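Local coordinates for AtFKBP42 (Arabidopsis thaliana, PDB 2F4E), which belongs to the FKBP family of peptidyl-prolyl cis-trans isomerases and is involved in the regulation of MDR-type ABC transporters, at residues 71-75 against 86-90; 76-80 against 147-151; 113-119 against 153-158. One frame throughout, in Å; residues are numbered along the deposited sequence.

Contact 1. Residues 71-75 against 86-90; sequences FLHYR and EDTWH
Thr88 grips both the backbone N and the backbone O of Tyr74. Its OG1 accepts the N-H of Tyr74 in a short bond (N to OG1 2.7 Å), while its own N-H goes back to Tyr74 O at 3.0 Å. The same OG1 is also hydrogen-bonded to ND1 of His73, 3.0 Å away and at the edge of the imidazole. A chi1 of 64° puts OG1 between the backbone N and carbonyl carbon of Thr88, where it can serve both partners.

One face of the imidazole lies against Trp89. The His73 ring and the five-membered ring of the indole form an offset stack, centroids 4.0 Å apart and planes inclined by 27°, and CB of His73 adds a CH-pi contact over the indole. Further along the indole, CE3 of Trp89 sits over a face of the Arg75 guanidinium, 3.2 Å from NH1. With an alanine in place of Trp89, His73 would probably lose the surface that fixes its tilt, and the guanidinium would lose the flat cover on that face.

Arg75 runs alongside Asp87, and NE reaches OD2 at 2.9 Å in a salt bridge that comes from above the carboxylate plane. Tyr74 starts away from 86-90, but its hydroxyl swings back and donates to Glu86 OE2 on the anti side at 2.9 Å.

OD1 of Asp87 accepts the N-H of His90, an Asx motif that steadies the turn at 88-90. Each charge has a second partner: Lys84 NZ forms a salt bridge with Asp87 OD2, and Glu152 one with Arg75 NH1. Strands 69-78 and 84-87 form an antiparallel hairpin, and a tyrosine hydroxyl paired with an acid of the next strand recalls the aromatic-lined pocket of FKBP isomerases.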
ATOM      1  N   PHE A  71       0.436 -11.262   2.929  1.00 34.63           N
ATOM      2  CA  PHE A  71       1.240 -11.522   1.748  1.00 36.24           C
ATOM      3  C   PHE A  71       0.618 -10.674   0.660  1.00 35.80           C
ATOM      4  O   PHE A  71      -0.594 -10.743   0.433  1.00 34.18           O
ATOM      5  CB  PHE A  71       1.198 -13.008   1.412  1.00 35.09           C
ATOM      6  CG  PHE A  71       2.018 -13.837   2.349  1.00 37.07           C
ATOM      7  CD1 PHE A  71       3.406 -13.857   2.242  1.00 38.17           C
ATOM      8  CD2 PHE A  71       1.414 -14.532   3.386  1.00 37.53           C
ATOM      9  CE1 PHE A  71       4.184 -14.560   3.164  1.00 38.20           C
ATOM     10  CE2 PHE A  71       2.181 -15.234   4.311  1.00 38.56           C
ATOM     11  CZ  PHE A  71       3.568 -15.248   4.201  1.00 36.33           C
ATOM     12  N   LEU A  72       1.438  -9.855   0.006  1.00 34.44           N
ATOM     13  CA  LEU A  72       0.909  -8.972  -1.019  1.00 33.97           C
ATOM     14  C   LEU A  72       1.873  -8.545  -2.123  1.00 31.88           C
ATOM     15  O   LEU A  72       3.097  -8.607  -1.978  1.00 33.14           O
ATOM     16  CB  LEU A  72       0.339  -7.720  -0.342  1.00 33.08           C
ATOM     17  CG  LEU A  72       1.389  -6.813   0.309  1.00 33.09           C
ATOM     18  CD1 LEU A  72       1.559  -5.565  -0.509  1.00 35.46           C
ATOM     19  CD2 LEU A  72       0.968  -6.459   1.710  1.00 33.50           C
ATOM     20  N   HIS A  73       1.280  -8.122  -3.231  1.00 29.18           N
ATOM     21  CA  HIS A  73       2.006  -7.613  -4.385  1.00 29.49           C
ATOM     22  C   HIS A  73       1.688  -6.121  -4.427  1.00 30.01           C
ATOM     23  O   HIS A  73       0.622  -5.705  -3.978  1.00 28.78           O
ATOM     24  CB  HIS A  73       1.499  -8.247  -5.676  1.00 28.18           C
ATOM     25  CG  HIS A  73       2.215  -9.489  -6.075  1.00 29.77           C
ATOM     26  ND1 HIS A  73       3.598  -9.563  -6.149  1.00 33.53           N
ATOM     27  CD2 HIS A  73       1.765 -10.695  -6.484  1.00 27.75           C
ATOM     28  CE1 HIS A  73       3.952 -10.750  -6.583  1.00 32.72           C
ATOM     29  NE2 HIS A  73       2.854 -11.464  -6.797  1.00 32.44           N
ATOM     30  N   TYR A  74       2.595  -5.314  -4.962  1.00 31.35           N
ATOM     31  CA  TYR A  74       2.325  -3.886  -5.056  1.00 29.71           C
ATOM     32  C   TYR A  74       3.321  -3.099  -5.894  1.00 30.51           C
ATOM     33  O   TYR A  74       4.456  -3.522  -6.106  1.00 31.71           O
ATOM     34  CB  TYR A  74       2.248  -3.264  -3.657  1.00 29.90           C
ATOM     35  CG  TYR A  74       3.582  -2.916  -3.028  1.00 32.72           C
ATOM     36  CD1 TYR A  74       4.196  -1.685  -3.271  1.00 33.09           C
ATOM     37  CD2 TYR A  74       4.232  -3.819  -2.189  1.00 32.10           C
ATOM     38  CE1 TYR A  74       5.421  -1.371  -2.684  1.00 33.65           C
ATOM     39  CE2 TYR A  74       5.446  -3.515  -1.605  1.00 32.94           C
ATOM     40  CZ  TYR A  74       6.045  -2.295  -1.850  1.00 35.72           C
ATOM     41  OH  TYR A  74       7.261  -2.004  -1.269  1.00 39.96           O
ATOM     42  N   ARG A  75       2.860  -1.957  -6.389  1.00 29.58           N
ATOM     43  CA  ARG A  75       3.697  -1.048  -7.160  1.00 30.80           C
ATOM     44  C   ARG A  75       3.633   0.267  -6.414  1.00 28.32           C
ATOM     45  O   ARG A  75       2.620   0.576  -5.782  1.00 31.93           O
ATOM     46  CB  ARG A  75       3.168  -0.850  -8.579  1.00 28.36           C
ATOM     47  CG  ARG A  75       3.208  -2.086  -9.441  1.00 30.12           C
ATOM     48  CD  ARG A  75       2.854  -1.747 -10.880  1.00 30.82           C
ATOM     49  NE  ARG A  75       2.867  -2.931 -11.729  1.00 30.80           N
ATOM     50  CZ  ARG A  75       1.842  -3.758 -11.905  1.00 33.72           C
ATOM     51  NH1 ARG A  75       0.682  -3.536 -11.298  1.00 30.36           N
ATOM     52  NH2 ARG A  75       1.997  -4.832 -12.666  1.00 34.66           N
ATOM     53  N   GLU A  86       9.015   0.927  -7.225  1.00 38.75           N
ATOM     54  CA  GLU A  86       8.805  -0.396  -6.634  1.00 37.57           C
ATOM     55  C   GLU A  86       7.736  -1.124  -7.451  1.00 36.12           C
ATOM     56  O   GLU A  86       6.747  -0.510  -7.857  1.00 34.12           O
ATOM     57  CB  GLU A  86       8.355  -0.257  -5.178  1.00 41.85           C
ATOM     58  CG  GLU A  86       9.056  -1.195  -4.199  1.00 49.70           C
ATOM     59  CD  GLU A  86       9.915  -0.455  -3.161  1.00 53.39           C
ATOM     60  OE1 GLU A  86      10.771   0.366  -3.550  1.00 55.78           O
ATOM     61  OE2 GLU A  86       9.752  -0.688  -1.944  1.00 55.77           O
ATOM     62  N   ASP A  87       7.946  -2.419  -7.690  1.00 33.56           N
ATOM     63  CA  ASP A  87       7.030  -3.251  -8.472  1.00 33.72           C
ATOM     64  C   ASP A  87       7.305  -4.719  -8.158  1.00 33.74           C
ATOM     65  O   ASP A  87       8.116  -5.359  -8.824  1.00 33.57           O
ATOM     66  CB  ASP A  87       7.256  -3.012  -9.970  1.00 34.15           C
ATOM     67  CG  ASP A  87       6.107  -3.515 -10.831  1.00 36.33           C
ATOM     68  OD1 ASP A  87       5.594  -4.624 -10.587  1.00 33.56           O
ATOM     69  OD2 ASP A  87       5.724  -2.802 -11.774  1.00 39.51           O
ATOM     70  N   THR A  88       6.638  -5.252  -7.136  1.00 33.38           N
ATOM     71  CA  THR A  88       6.838  -6.648  -6.760  1.00 30.45           C
ATOM     72  C   THR A  88       6.389  -7.634  -7.825  1.00 30.98           C
ATOM     73  O   THR A  88       6.897  -8.739  -7.869  1.00 30.24           O
ATOM     74  CB  THR A  88       6.136  -6.992  -5.425  1.00 29.43           C
ATOM     75  OG1 THR A  88       4.717  -6.859  -5.575  1.00 28.92           O
ATOM     76  CG2 THR A  88       6.652  -6.071  -4.304  1.00 24.02           C
ATOM     77  N   TRP A  89       5.445  -7.243  -8.677  1.00 30.00           N
ATOM     78  CA  TRP A  89       4.996  -8.127  -9.754  1.00 34.03           C
ATOM     79  C   TRP A  89       6.118  -8.324 -10.761  1.00 36.05           C
ATOM     80  O   TRP A  89       6.373  -9.437 -11.195  1.00 35.46           O
ATOM     81  CB  TRP A  89       3.783  -7.550 -10.481  1.00 31.25           C
ATOM     82  CG  TRP A  89       2.477  -7.806  -9.802  1.00 33.78           C
ATOM     83  CD1 TRP A  89       1.825  -9.004  -9.688  1.00 32.09           C
ATOM     84  CD2 TRP A  89       1.643  -6.833  -9.169  1.00 32.72           C
ATOM     85  NE1 TRP A  89       0.637  -8.829  -9.028  1.00 31.77           N
ATOM     86  CE2 TRP A  89       0.498  -7.503  -8.694  1.00 33.11           C
ATOM     87  CE3 TRP A  89       1.752  -5.452  -8.952  1.00 34.87           C
ATOM     88  CZ2 TRP A  89      -0.534  -6.849  -8.019  1.00 32.30           C
ATOM     89  CZ3 TRP A  89       0.727  -4.796  -8.278  1.00 33.64           C
ATOM     90  CH2 TRP A  89      -0.402  -5.497  -7.819  1.00 30.55           C
ATOM     91  N   HIS A  90       6.787  -7.238 -11.132  1.00 38.81           N
ATOM     92  CA  HIS A  90       7.874  -7.338 -12.090  1.00 43.01           C
ATOM     93  C   HIS A  90       8.981  -8.234 -11.550  1.00 43.17           C
ATOM     94  O   HIS A  90       9.483  -9.094 -12.264  1.00 44.59           O
ATOM     95  CB  HIS A  90       8.440  -5.953 -12.429  1.00 43.69           C
ATOM     96  CG  HIS A  90       9.590  -6.000 -13.389  1.00 47.07           C
ATOM     97  ND1 HIS A  90       9.465  -6.474 -14.673  1.00 48.33           N
ATOM     98  CD2 HIS A  90      10.891  -5.662 -13.229  1.00 48.30           C
ATOM     99  CE1 HIS A  90      10.646  -6.427 -15.272  1.00 50.24           C
ATOM    100  NE2 HIS A  90      11.526  -5.939 -14.419  1.00 49.93           N
TER

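Contact 2. Residues 76-80 against 147-151; sequences AWTKN and ADLLY
Trp77 and Leu150 form the hydrogen-bonded pair at the middle of this antiparallel strand pair, whose short strands run at 158° to each other. Trp77 N gives its hydrogen to Leu150 O at 3.0 Å, and Leu150 N returns one to Trp77 O at 2.8 Å. Where the strands end, Lys79 N continues the pairing with a nearly straight bond to Asp148 O (2.8 Å, 169° at the hydrogen). On the far side of the Trp77-Leu150 pair the chains also close up through a CA-H...O contact, Ala76 CA lying 3.4 Å from Leu150 O.

The apolar contacts fall on two faces. On the one carrying Ala76, Thr78, Leu149 and Tyr151, the methyl of Ala76 rests 3.7 Å from CE1 of Tyr151, and Thr78 CG2 meets CD2 of Leu149 at 3.9 Å; Phe85 of strand 84-87 adds to this side. On the reverse, Leu150 sends CD2 to CE3 of the Trp77 indole, and Pro37 touches both. Lys79 adds aliphatic contacts: CG lies by Asp148 O, and the bend at chi2 (-92°) turns the rest of the chain so that CE comes near Leu149 O.

Polar contacts gather at the end near the turn. NZ of Lys79 goes on to His125, Asp148 OD1 accepts from Trp128 N, and Thr78 OG1 is bonded to Ser81. A water also links Asp148 N to OD1 of the poorly ordered Asn80.

This is the joining of two long strands in the antiparallel sheet of the FKBP fold; Tyr151 probably occupies one of the aromatic positions that line the isomerase pocket on the concave side of that sheet.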
ATOM      1  N   ALA A  76       4.708   1.037  -6.467  1.00 28.08           N
ATOM      2  CA  ALA A  76       4.724   2.310  -5.778  1.00 27.18           C
ATOM      3  C   ALA A  76       5.213   3.401  -6.711  1.00 27.32           C
ATOM      4  O   ALA A  76       6.180   3.217  -7.454  1.00 29.82           O
ATOM      5  CB  ALA A  76       5.603   2.225  -4.548  1.00 29.54           C
ATOM      6  N   TRP A  77       4.536   4.538  -6.666  1.00 28.90           N
ATOM      7  CA  TRP A  77       4.862   5.672  -7.519  1.00 33.78           C
ATOM      8  C   TRP A  77       4.886   6.938  -6.672  1.00 37.09           C
ATOM      9  O   TRP A  77       4.034   7.121  -5.793  1.00 37.59           O
ATOM     10  CB  TRP A  77       3.775   5.870  -8.581  1.00 31.33           C
ATOM     11  CG  TRP A  77       3.705   4.882  -9.687  1.00 34.84           C
ATOM     12  CD1 TRP A  77       4.443   4.888 -10.835  1.00 34.73           C
ATOM     13  CD2 TRP A  77       2.812   3.771  -9.788  1.00 34.01           C
ATOM     14  NE1 TRP A  77       4.065   3.852 -11.645  1.00 36.01           N
ATOM     15  CE2 TRP A  77       3.066   3.147 -11.027  1.00 32.51           C
ATOM     16  CE3 TRP A  77       1.820   3.238  -8.951  1.00 35.93           C
ATOM     17  CZ2 TRP A  77       2.368   2.022 -11.450  1.00 32.43           C
ATOM     18  CZ3 TRP A  77       1.128   2.122  -9.375  1.00 33.19           C
ATOM     19  CH2 TRP A  77       1.406   1.524 -10.615  1.00 33.82           C
ATOM     20  N   THR A  78       5.856   7.809  -6.929  1.00 37.43           N
ATOM     21  CA  THR A  78       5.919   9.086  -6.235  1.00 41.27           C
ATOM     22  C   THR A  78       4.846   9.886  -6.966  1.00 41.59           C
ATOM     23  O   THR A  78       4.780   9.870  -8.198  1.00 38.70           O
ATOM     24  CB  THR A  78       7.261   9.793  -6.431  1.00 41.32           C
ATOM     25  OG1 THR A  78       7.664   9.710  -7.805  1.00 42.45           O
ATOM     26  CG2 THR A  78       8.329   9.161  -5.548  1.00 41.81           C
ATOM     27  N   LYS A  79       3.991  10.558  -6.213  1.00 44.54           N
ATOM     28  CA  LYS A  79       2.903  11.340  -6.796  1.00 49.05           C
ATOM     29  C   LYS A  79       3.317  12.480  -7.704  1.00 51.82           C
ATOM     30  O   LYS A  79       2.694  12.696  -8.719  1.00 54.01           O
ATOM     31  CB  LYS A  79       2.026  11.903  -5.679  1.00 49.04           C
ATOM     32  CG  LYS A  79       1.151  10.897  -4.989  1.00 49.61           C
ATOM     33  CD  LYS A  79      -0.210  10.823  -5.645  1.00 49.73           C
ATOM     34  CE  LYS A  79      -1.222  10.184  -4.714  1.00 50.55           C
ATOM     35  NZ  LYS A  79      -2.617  10.485  -5.159  1.00 48.91           N
ATOM     36  N   ASN A  80       4.381  13.186  -7.366  1.00 55.47           N
ATOM     37  CA  ASN A  80       4.723  14.319  -8.199  1.00 60.44           C
ATOM     38  C   ASN A  80       5.615  14.190  -9.423  1.00 61.51           C
ATOM     39  O   ASN A  80       5.949  15.202 -10.060  1.00 63.59           O
ATOM     40  CB  ASN A  80       5.176  15.495  -7.334  1.00 62.79           C
ATOM     41  CG  ASN A  80       3.992  16.317  -6.831  1.00 65.10           C
ATOM     42  OD1 ASN A  80       3.358  15.979  -5.827  1.00 66.86           O
ATOM     43  ND2 ASN A  80       3.673  17.390  -7.548  1.00 66.42           N
ATOM     44  N   ALA A 147       7.584  13.491  -0.213  1.00 34.92           N
ATOM     45  CA  ALA A 147       6.964  13.033  -1.450  1.00 35.56           C
ATOM     46  C   ALA A 147       5.754  12.126  -1.217  1.00 35.23           C
ATOM     47  O   ALA A 147       5.899  10.991  -0.759  1.00 35.50           O
ATOM     48  CB  ALA A 147       8.001  12.310  -2.313  1.00 35.04           C
ATOM     49  N   ASP A 148       4.562  12.623  -1.533  1.00 36.55           N
ATOM     50  CA  ASP A 148       3.365  11.812  -1.372  1.00 35.35           C
ATOM     51  C   ASP A 148       3.486  10.637  -2.323  1.00 34.92           C
ATOM     52  O   ASP A 148       4.077  10.760  -3.388  1.00 35.13           O
ATOM     53  CB  ASP A 148       2.102  12.616  -1.697  1.00 35.82           C
ATOM     54  CG  ASP A 148       1.694  13.539  -0.564  1.00 39.77           C
ATOM     55  OD1 ASP A 148       2.007  13.204   0.596  1.00 42.76           O
ATOM     56  OD2 ASP A 148       1.070  14.591  -0.821  1.00 38.11           O
ATOM     57  N   LEU A 149       2.926   9.502  -1.934  1.00 32.98           N
ATOM     58  CA  LEU A 149       3.014   8.306  -2.743  1.00 31.64           C
ATOM     59  C   LEU A 149       1.682   7.706  -3.145  1.00 32.35           C
ATOM     60  O   LEU A 149       0.626   8.012  -2.572  1.00 30.89           O
ATOM     61  CB  LEU A 149       3.805   7.249  -1.984  1.00 30.88           C
ATOM     62  CG  LEU A 149       5.177   7.623  -1.428  1.00 30.89           C
ATOM     63  CD1 LEU A 149       5.774   6.392  -0.779  1.00 31.65           C
ATOM     64  CD2 LEU A 149       6.080   8.125  -2.542  1.00 29.61           C
ATOM     65  N   LEU A 150       1.759   6.833  -4.141  1.00 29.34           N
ATOM     66  CA  LEU A 150       0.608   6.110  -4.639  1.00 27.23           C
ATOM     67  C   LEU A 150       0.998   4.641  -4.624  1.00 28.56           C
ATOM     68  O   LEU A 150       2.127   4.283  -4.971  1.00 27.24           O
ATOM     69  CB  LEU A 150       0.267   6.509  -6.075  1.00 28.48           C
ATOM     70  CG  LEU A 150      -0.882   5.680  -6.669  1.00 30.47           C
ATOM     71  CD1 LEU A 150      -2.164   6.079  -5.998  1.00 30.93           C
ATOM     72  CD2 LEU A 150      -1.004   5.890  -8.157  1.00 29.74           C
ATOM     73  N   TYR A 151       0.070   3.799  -4.208  1.00 26.04           N
ATOM     74  CA  TYR A 151       0.312   2.367  -4.180  1.00 28.10           C
ATOM     75  C   TYR A 151      -0.822   1.642  -4.873  1.00 28.74           C
ATOM     76  O   TYR A 151      -1.980   2.026  -4.778  1.00 28.31           O
ATOM     77  CB  TYR A 151       0.395   1.834  -2.754  1.00 27.91           C
ATOM     78  CG  TYR A 151       1.558   2.305  -1.923  1.00 28.92           C
ATOM     79  CD1 TYR A 151       2.832   1.772  -2.091  1.00 26.38           C
ATOM     80  CD2 TYR A 151       1.362   3.233  -0.906  1.00 24.13           C
ATOM     81  CE1 TYR A 151       3.876   2.147  -1.244  1.00 28.70           C
ATOM     82  CE2 TYR A 151       2.387   3.612  -0.065  1.00 29.54           C
ATOM     83  CZ  TYR A 151       3.631   3.074  -0.235  1.00 26.65           C
ATOM     84  OH  TYR A 151       4.612   3.475   0.624  1.00 30.16           O
TER
HETATM   85  O   HOH W   1       4.391  15.042  -2.998  1.00 39.61           O

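Contact 3. Residues 113-119 against 153-158; sequences VASMKSG and VEVIGF
Met116 lies across Val153 and Val155, its side chain crossing both obliquely. SD rests between the two valines, 3.7 Å from CG1 of Val153 and 3.8 Å from CG2 of Val155. Beyond the sulfur the chain bends (chi3 88°), and this carries CE to 3.2 Å from Val153 O. Ala122 of strand 121-126 lies against the same methionine.

At the other end Phe158 turns its ring toward the loop. The chi1 of 1° eclipses CG with the backbone N, an unusual setting that brings the ring against the backbone of 116-118: CZ approaches Met116 O at the ring edge, 3.1 Å away, and lies obliquely to Ser118 N. Pro64 and Cys70 also touch this ring. Ser118 points its OG at the bulge formed by Ile156 and Gly157 opposite Phe71, 3.5 Å from Gly157 CA.

At the end of the loop, Gly119 N donates to Val155 O at 2.8 Å. The Gly119 backbone has a positive phi (85°), which a side chain would make awkward, since a CB would press on the carbonyl of Ser118.

Sulfur, methyl and ring surfaces make up most of this interface, with a single direct hydrogen bond tying its two segments, which suggests that apolar packing probably does much of the holding.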
ATOM      1  N   VAL A 113      -3.576  -1.562   3.831  1.00 31.35           N
ATOM      2  CA  VAL A 113      -3.702  -3.018   3.815  1.00 32.30           C
ATOM      3  C   VAL A 113      -4.665  -3.502   4.881  1.00 34.45           C
ATOM      4  O   VAL A 113      -5.481  -4.387   4.639  1.00 35.24           O
ATOM      5  CB  VAL A 113      -2.320  -3.701   4.040  1.00 28.46           C
ATOM      6  CG1 VAL A 113      -2.509  -5.153   4.380  1.00 27.98           C
ATOM      7  CG2 VAL A 113      -1.457  -3.572   2.787  1.00 30.52           C
ATOM      8  N   ALA A 114      -4.554  -2.914   6.063  1.00 35.36           N
ATOM      9  CA  ALA A 114      -5.404  -3.284   7.187  1.00 37.10           C
ATOM     10  C   ALA A 114      -6.884  -3.136   6.861  1.00 37.60           C
ATOM     11  O   ALA A 114      -7.728  -3.692   7.558  1.00 40.24           O
ATOM     12  CB  ALA A 114      -5.051  -2.432   8.424  1.00 35.28           C
ATOM     13  N   SER A 115      -7.199  -2.398   5.801  1.00 36.40           N
ATOM     14  CA  SER A 115      -8.589  -2.166   5.426  1.00 34.44           C
ATOM     15  C   SER A 115      -9.014  -3.038   4.259  1.00 35.20           C
ATOM     16  O   SER A 115     -10.145  -2.956   3.795  1.00 33.30           O
ATOM     17  CB  SER A 115      -8.781  -0.698   5.043  1.00 37.83           C
ATOM     18  OG  SER A 115      -8.407  -0.482   3.693  1.00 35.90           O
ATOM     19  N   MET A 116      -8.109  -3.881   3.791  1.00 33.57           N
ATOM     20  CA  MET A 116      -8.400  -4.725   2.650  1.00 36.17           C
ATOM     21  C   MET A 116      -8.786  -6.164   2.969  1.00 38.93           C
ATOM     22  O   MET A 116      -8.450  -6.711   4.022  1.00 40.13           O
ATOM     23  CB  MET A 116      -7.195  -4.718   1.700  1.00 35.85           C
ATOM     24  CG  MET A 116      -6.859  -3.355   1.124  1.00 37.10           C
ATOM     25  SD  MET A 116      -5.348  -3.341   0.158  1.00 33.52           S
ATOM     26  CE  MET A 116      -5.966  -3.768  -1.423  1.00 33.00           C
ATOM     27  N   LYS A 117      -9.498  -6.772   2.031  1.00 39.80           N
ATOM     28  CA  LYS A 117      -9.927  -8.155   2.153  1.00 39.66           C
ATOM     29  C   LYS A 117      -8.941  -8.934   1.313  1.00 38.95           C
ATOM     30  O   LYS A 117      -8.163  -8.345   0.574  1.00 36.30           O
ATOM     31  CB  LYS A 117     -11.332  -8.356   1.588  1.00 39.19           C
ATOM     32  CG  LYS A 117     -12.410  -7.631   2.349  1.00 44.75           C
ATOM     33  CD  LYS A 117     -13.800  -8.038   1.877  1.00 48.22           C
ATOM     34  CE  LYS A 117     -14.855  -7.375   2.731  1.00 49.98           C
ATOM     35  NZ  LYS A 117     -14.622  -7.697   4.168  1.00 52.01           N
ATOM     36  N   SER A 118      -8.973 -10.252   1.417  1.00 39.51           N
ATOM     37  CA  SER A 118      -8.057 -11.085   0.657  1.00 40.55           C
ATOM     38  C   SER A 118      -8.434 -11.091  -0.810  1.00 40.10           C
ATOM     39  O   SER A 118      -9.610 -11.245  -1.150  1.00 40.35           O
ATOM     40  CB  SER A 118      -8.080 -12.516   1.186  1.00 40.77           C
ATOM     41  OG  SER A 118      -7.245 -13.337   0.387  1.00 46.30           O
ATOM     42  N   GLY A 119      -7.434 -10.928  -1.672  1.00 38.16           N
ATOM     43  CA  GLY A 119      -7.682 -10.915  -3.101  1.00 36.75           C
ATOM     44  C   GLY A 119      -8.093  -9.545  -3.606  1.00 37.80           C
ATOM     45  O   GLY A 119      -8.303  -9.346  -4.807  1.00 38.13           O
ATOM     46  N   VAL A 153      -1.945  -1.897  -4.587  1.00 29.78           N
ATOM     47  CA  VAL A 153      -1.708  -3.120  -3.841  1.00 32.75           C
ATOM     48  C   VAL A 153      -2.766  -4.217  -3.945  1.00 34.03           C
ATOM     49  O   VAL A 153      -3.966  -3.957  -3.952  1.00 35.57           O
ATOM     50  CB  VAL A 153      -1.474  -2.805  -2.343  1.00 33.19           C
ATOM     51  CG1 VAL A 153      -2.607  -1.947  -1.812  1.00 33.34           C
ATOM     52  CG2 VAL A 153      -1.376  -4.092  -1.548  1.00 30.71           C
ATOM     53  N   GLU A 154      -2.296  -5.452  -4.036  1.00 30.83           N
ATOM     54  CA  GLU A 154      -3.184  -6.594  -4.093  1.00 34.18           C
ATOM     55  C   GLU A 154      -2.764  -7.576  -3.010  1.00 34.06           C
ATOM     56  O   GLU A 154      -1.641  -8.091  -3.020  1.00 35.80           O
ATOM     57  CB  GLU A 154      -3.146  -7.279  -5.464  1.00 32.41           C
ATOM     58  CG  GLU A 154      -4.023  -8.515  -5.487  1.00 41.03           C
ATOM     59  CD  GLU A 154      -4.152  -9.144  -6.855  1.00 44.43           C
ATOM     60  OE1 GLU A 154      -3.743  -8.512  -7.850  1.00 47.50           O
ATOM     61  OE2 GLU A 154      -4.664 -10.281  -6.919  1.00 46.72           O
ATOM     62  N   VAL A 155      -3.675  -7.819  -2.077  1.00 33.86           N
ATOM     63  CA  VAL A 155      -3.419  -8.721  -0.971  1.00 32.70           C
ATOM     64  C   VAL A 155      -3.607 -10.181  -1.368  1.00 33.13           C
ATOM     65  O   VAL A 155      -4.691 -10.601  -1.753  1.00 33.94           O
ATOM     66  CB  VAL A 155      -4.354  -8.410   0.227  1.00 35.24           C
ATOM     67  CG1 VAL A 155      -3.994  -9.275   1.408  1.00 35.12           C
ATOM     68  CG2 VAL A 155      -4.264  -6.941   0.600  1.00 32.77           C
ATOM     69  N   ILE A 156      -2.527 -10.946  -1.292  1.00 33.90           N
ATOM     70  CA  ILE A 156      -2.583 -12.363  -1.610  1.00 34.70           C
ATOM     71  C   ILE A 156      -3.362 -13.064  -0.488  1.00 35.79           C
ATOM     72  O   ILE A 156      -3.983 -14.110  -0.705  1.00 37.60           O
ATOM     73  CB  ILE A 156      -1.152 -12.955  -1.715  1.00 35.77           C
ATOM     74  CG1 ILE A 156      -0.399 -12.267  -2.850  1.00 31.20           C
ATOM     75  CG2 ILE A 156      -1.212 -14.456  -1.935  1.00 32.99           C
ATOM     76  CD1 ILE A 156       0.956 -12.820  -3.108  1.00 35.33           C
ATOM     77  N   GLY A 157      -3.323 -12.481   0.704  1.00 35.40           N
ATOM     78  CA  GLY A 157      -4.034 -13.055   1.832  1.00 34.65           C
ATOM     79  C   GLY A 157      -3.314 -12.857   3.145  1.00 33.79           C
ATOM     80  O   GLY A 157      -2.136 -12.510   3.144  1.00 29.76           O
ATOM     81  N   PHE A 158      -4.034 -13.059   4.250  1.00 35.09           N
ATOM     82  CA  PHE A 158      -3.474 -12.940   5.595  1.00 39.38           C
ATOM     83  C   PHE A 158      -3.696 -14.211   6.420  1.00 41.04           C
ATOM     84  O   PHE A 158      -4.579 -15.024   6.119  1.00 42.15           O
ATOM     85  CB  PHE A 158      -4.051 -11.747   6.366  1.00 44.04           C
ATOM     86  CG  PHE A 158      -5.072 -10.955   5.623  1.00 48.78           C
ATOM     87  CD1 PHE A 158      -6.362 -11.438   5.476  1.00 50.10           C
ATOM     88  CD2 PHE A 158      -4.754  -9.686   5.110  1.00 52.72           C
ATOM     89  CE1 PHE A 158      -7.338 -10.679   4.839  1.00 52.71           C
ATOM     90  CE2 PHE A 158      -5.725  -8.903   4.463  1.00 52.59           C
ATOM     91  CZ  PHE A 158      -7.024  -9.411   4.328  1.00 53.70           C
TER

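All three contacts belong to the FKBP-type domain and involve one antiparallel beta sheet, through strand 69-78 or 149-158. Contacts 1 and 2 divide strand 69-78 between them, with centres about 14 Å apart, and Tyr74 packs on Tyr151 where they meet. Contacts 2 and 3 divide strand 149-158 instead; their centres are about 20 Å apart, on opposite sides of the chain's centre. Contact 1 closes before contact 3 opens, whereas contact 2 spans the chain from 76 to 151 and crosses both. Strand 69-78, paired with 84-87 on one edge and with 149-158 on the other, thus links the hairpin to the loop after helix 107-113, probably forming part of the framework of the FKBP fold.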